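Diketoreductase (Acinetobacter baylyi, PDB 4DYD) probably oxidises (3S)-3-hydroxyacyl-CoA to 3-oxoacyl-CoA with NAD(+) as coenzyme, a dehydrogenase step of fatty acid beta-oxidation. Local coordinates at residues A118-T123 with A141-N146. Residues are numbered along the deposited sequence; the frame is centred on the assembly and turned at random.
With NAD (nicotinamide-adenine-dinucleotide), chain B; PO4 (phosphate ion), chain N.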
loop_
_atom_site.group_PDB
_atom_site.type_symbol
_atom_site.label_atom_id
_atom_site.label_comp_id
_atom_site.label_asym_id
_atom_site.label_seq_id
_atom_site.Cartn_x
_atom_site.Cartn_y
_atom_site.Cartn_z
ATOM N N ALA A 118 1.765 18.171 23.933
ATOM C CA ALA A 118 1.770 17.280 22.781
ATOM C C ALA A 118 1.019 17.928 21.628
ATOM O O ALA A 118 -0.133 18.343 21.782
ATOM C CB ALA A 118 1.137 15.941 23.144
ATOM N N THR A 119 1.676 18.029 20.477
ATOM C CA THR A 119 1.030 18.554 19.284
ATOM C C THR A 119 0.432 17.412 18.460
ATOM O O THR A 119 1.013 16.327 18.368
ATOM C CB THR A 119 2.023 19.345 18.406
ATOM O OG1 THR A 119 1.343 19.851 17.251
ATOM C CG2 THR A 119 3.175 18.460 17.959
ATOM N N ASN A 120 -0.730 17.661 17.867
ATOM C CA ASN A 120 -1.373 16.689 16.988
ATOM C C ASN A 120 -1.068 17.050 15.534
ATOM O O ASN A 120 -1.683 16.513 14.610
ATOM C CB ASN A 120 -2.888 16.715 17.203
ATOM C CG ASN A 120 -3.623 15.709 16.334
ATOM O OD1 ASN A 120 -3.258 14.532 16.274
ATOM N ND2 ASN A 120 -4.660 16.171 15.644
ATOM N N SER A 121 -0.113 17.958 15.337
ATOM C CA SER A 121 0.155 18.528 14.014
ATOM C C SER A 121 0.521 17.475 12.963
ATOM O O SER A 121 1.330 16.580 13.221
ATOM C CB SER A 121 1.263 19.581 14.107
ATOM O OG SER A 121 1.494 20.174 12.842
ATOM N N SER A 122 -0.065 17.599 11.773
ATOM C CA SER A 122 0.221 16.681 10.668
ATOM C C SER A 122 1.383 17.143 9.787
ATOM O O SER A 122 2.139 16.313 9.275
ATOM C CB SER A 122 -1.019 16.469 9.792
ATOM O OG SER A 122 -2.055 15.819 10.504
ATOM N N THR A 123 1.530 18.452 9.606
ATOM C CA THR A 123 2.506 18.965 8.646
ATOM C C THR A 123 3.689 19.688 9.286
ATOM O O THR A 123 4.719 19.888 8.637
ATOM C CB THR A 123 1.845 19.891 7.612
ATOM O OG1 THR A 123 1.256 21.015 8.277
ATOM C CG2 THR A 123 0.767 19.138 6.847
ATOM N N ALA A 141 5.186 15.019 19.832
ATOM C CA ALA A 141 3.988 14.901 19.021
ATOM C C ALA A 141 3.200 13.667 19.435
ATOM O O ALA A 141 3.771 12.612 19.724
ATOM C CB ALA A 141 4.340 14.839 17.540
ATOM N N LEU A 142 1.886 13.831 19.494
ATOM C CA LEU A 142 0.962 12.725 19.688
ATOM C C LEU A 142 -0.090 12.879 18.603
ATOM O O LEU A 142 -0.997 13.706 18.722
ATOM C CB LEU A 142 0.304 12.807 21.068
ATOM C CG LEU A 142 -0.677 11.676 21.390
ATOM C CD1 LEU A 142 0.063 10.342 21.379
ATOM C CD2 LEU A 142 -1.338 11.913 22.743
ATOM N N HIS A 143 0.037 12.082 17.548
ATOM C CA HIS A 143 -0.707 12.312 16.319
ATOM C C HIS A 143 -1.817 11.279 16.119
ATOM O O HIS A 143 -1.557 10.076 16.030
ATOM C CB HIS A 143 0.274 12.304 15.141
ATOM C CG HIS A 143 -0.366 12.560 13.816
ATOM N ND1 HIS A 143 -0.428 11.607 12.824
ATOM C CD2 HIS A 143 -0.976 13.663 13.319
ATOM C CE1 HIS A 143 -1.049 12.111 11.772
ATOM N NE2 HIS A 143 -1.391 13.357 12.047
ATOM N N PHE A 144 -3.055 11.765 16.058
ATOM C CA PHE A 144 -4.238 10.912 15.927
ATOM C C PHE A 144 -4.719 10.856 14.481
ATOM O O PHE A 144 -4.283 11.639 13.631
ATOM C CB PHE A 144 -5.381 11.443 16.798
ATOM C CG PHE A 144 -5.095 11.411 18.272
ATOM C CD1 PHE A 144 -4.271 12.371 18.858
ATOM C CD2 PHE A 144 -5.654 10.423 19.077
ATOM C CE1 PHE A 144 -4.006 12.345 20.224
ATOM C CE2 PHE A 144 -5.397 10.386 20.445
ATOM C CZ PHE A 144 -4.570 11.349 21.021
ATOM N N ALA A 145 -5.626 9.922 14.214
ATOM C CA ALA A 145 -6.248 9.786 12.900
ATOM C C ALA A 145 -7.734 10.109 13.009
ATOM O O ALA A 145 -8.362 9.827 14.035
ATOM C CB ALA A 145 -6.055 8.370 12.378
ATOM N N ASN A 146 -8.297 10.702 11.960
ATOM C CA ASN A 146 -9.714 11.057 11.974
ATOM C C ASN A 146 -10.545 9.800 12.275
ATOM O O ASN A 146 -10.236 8.711 11.782
ATOM C CB ASN A 146 -10.123 11.656 10.627
ATOM C CG ASN A 146 -11.504 12.271 10.663
ATOM O OD1 ASN A 146 -12.094 12.436 11.734
ATOM N ND2 ASN A 146 -12.033 12.609 9.497
HETATM P PA NAD B . -10.079 21.985 13.013
HETATM O O1A NAD B . -11.294 21.876 12.175
HETATM O O2A NAD B . -8.815 22.438 12.391
HETATM O O5B NAD B . -10.397 22.922 14.284
HETATM C C5B NAD B . -9.407 23.813 14.807
HETATM C C4B NAD B . -9.745 24.148 16.262
HETATM O O4B NAD B . -8.824 25.152 16.731
HETATM C C3B NAD B . -11.118 24.800 16.323
HETATM O O3B NAD B . -11.634 24.692 17.657
HETATM C C2B NAD B . -10.752 26.244 16.039
HETATM O O2B NAD B . -11.807 27.113 16.476
HETATM C C1B NAD B . -9.606 26.320 17.029
HETATM N N9A NAD B . -8.841 27.585 16.941
HETATM C C8A NAD B . -8.872 28.452 15.935
HETATM N N7A NAD B . -8.002 29.420 16.208
HETATM C C5A NAD B . -7.441 29.155 17.385
HETATM C C6A NAD B . -6.563 29.840 18.113
HETATM N N6A NAD B . -6.147 30.996 17.602
HETATM N N1A NAD B . -6.165 29.423 19.323
HETATM C C2A NAD B . -6.692 28.232 19.831
HETATM N N3A NAD B . -7.611 27.533 19.040
HETATM C C4A NAD B . -7.959 28.016 17.839
HETATM O O3 NAD B . -9.818 20.549 13.691
HETATM P PN NAD B . -8.692 19.570 13.089
HETATM O O1N NAD B . -8.430 19.943 11.681
HETATM O O2N NAD B . -9.061 18.170 13.396
HETATM O O5D NAD B . -7.395 19.960 13.960
HETATM C C5D NAD B . -6.233 20.487 13.313
HETATM C C4D NAD B . -4.988 20.085 14.107
HETATM O O4D NAD B . -5.001 18.651 14.231
HETATM C C3D NAD B . -3.764 20.383 13.259
HETATM O O3D NAD B . -2.566 20.219 14.034
HETATM C C2D NAD B . -3.886 19.257 12.251
HETATM O O2D NAD B . -2.642 19.059 11.562
HETATM C C1D NAD B . -4.114 18.119 13.230
HETATM N N1N NAD B . -4.617 16.888 12.580
HETATM C C2N NAD B . -5.760 16.932 11.772
HETATM C C3N NAD B . -6.160 15.797 11.075
HETATM C C7N NAD B . -7.352 15.804 10.358
HETATM O O7N NAD B . -7.765 14.784 9.808
HETATM N N7N NAD B . -8.003 16.963 10.355
HETATM C C4N NAD B . -5.425 14.621 11.180
HETATM C C5N NAD B . -4.304 14.562 12.002
HETATM C C6N NAD B . -3.897 15.692 12.704
HETATM P P PO4 N . -15.566 13.928 10.057
HETATM O O1 PO4 N . -14.592 14.535 9.111
HETATM O O2 PO4 N . -14.849 13.444 11.265
HETATM O O3 PO4 N . -16.572 14.948 10.455
HETATM O O4 PO4 N . -16.250 12.785 9.398
#
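Asn120 and Phe144 show how a side chain can prolong a parallel strand pairing after the strands diverge. Thr119 O accepts from Leu142 N (2.9 Å), the backbone bond beside the Thr119–Ala141 bridge. Beyond it, the carboxamide of Asn120 replaces a backbone carbonyl: with CG anti to the backbone N (chi1 -179°), OD1 reaches Phe144 N at 2.8 Å, almost straight at 174°, and lies at the edge of the Phe144 ring. This fixes the amide's rotation and turns ND2 to the coenzyme, where it makes a weak bond to NAD O4D. Behind the carboxamide, on the strands themselves, packing is close, with Ala118 CB against Leu142 CB (3.9 Å) and Thr119 CG2 against Ala141 CB. Asn120 O lies in the His143 ring plane, 3.2 Å from CD2. ND1 hydrogen-bonds Glu155, which probably helps position His143, predicted to be important for catalysis, beside the nicotinamide. The looser side is at partly exposed Ser122, whose N bonds NAD O2D (3.0 Å) but whose OG, 3.0 Å from His143 NE2, is uncertainly placed, leaving that bond doubtful. The contact lies in the Rossmann beta-alpha-beta unit of strand 116-119, helix 130-133 and strand 139-143, with helix 14-25 against Asn120 and Phe144 and helix 97-110 against Thr119 and Ser121.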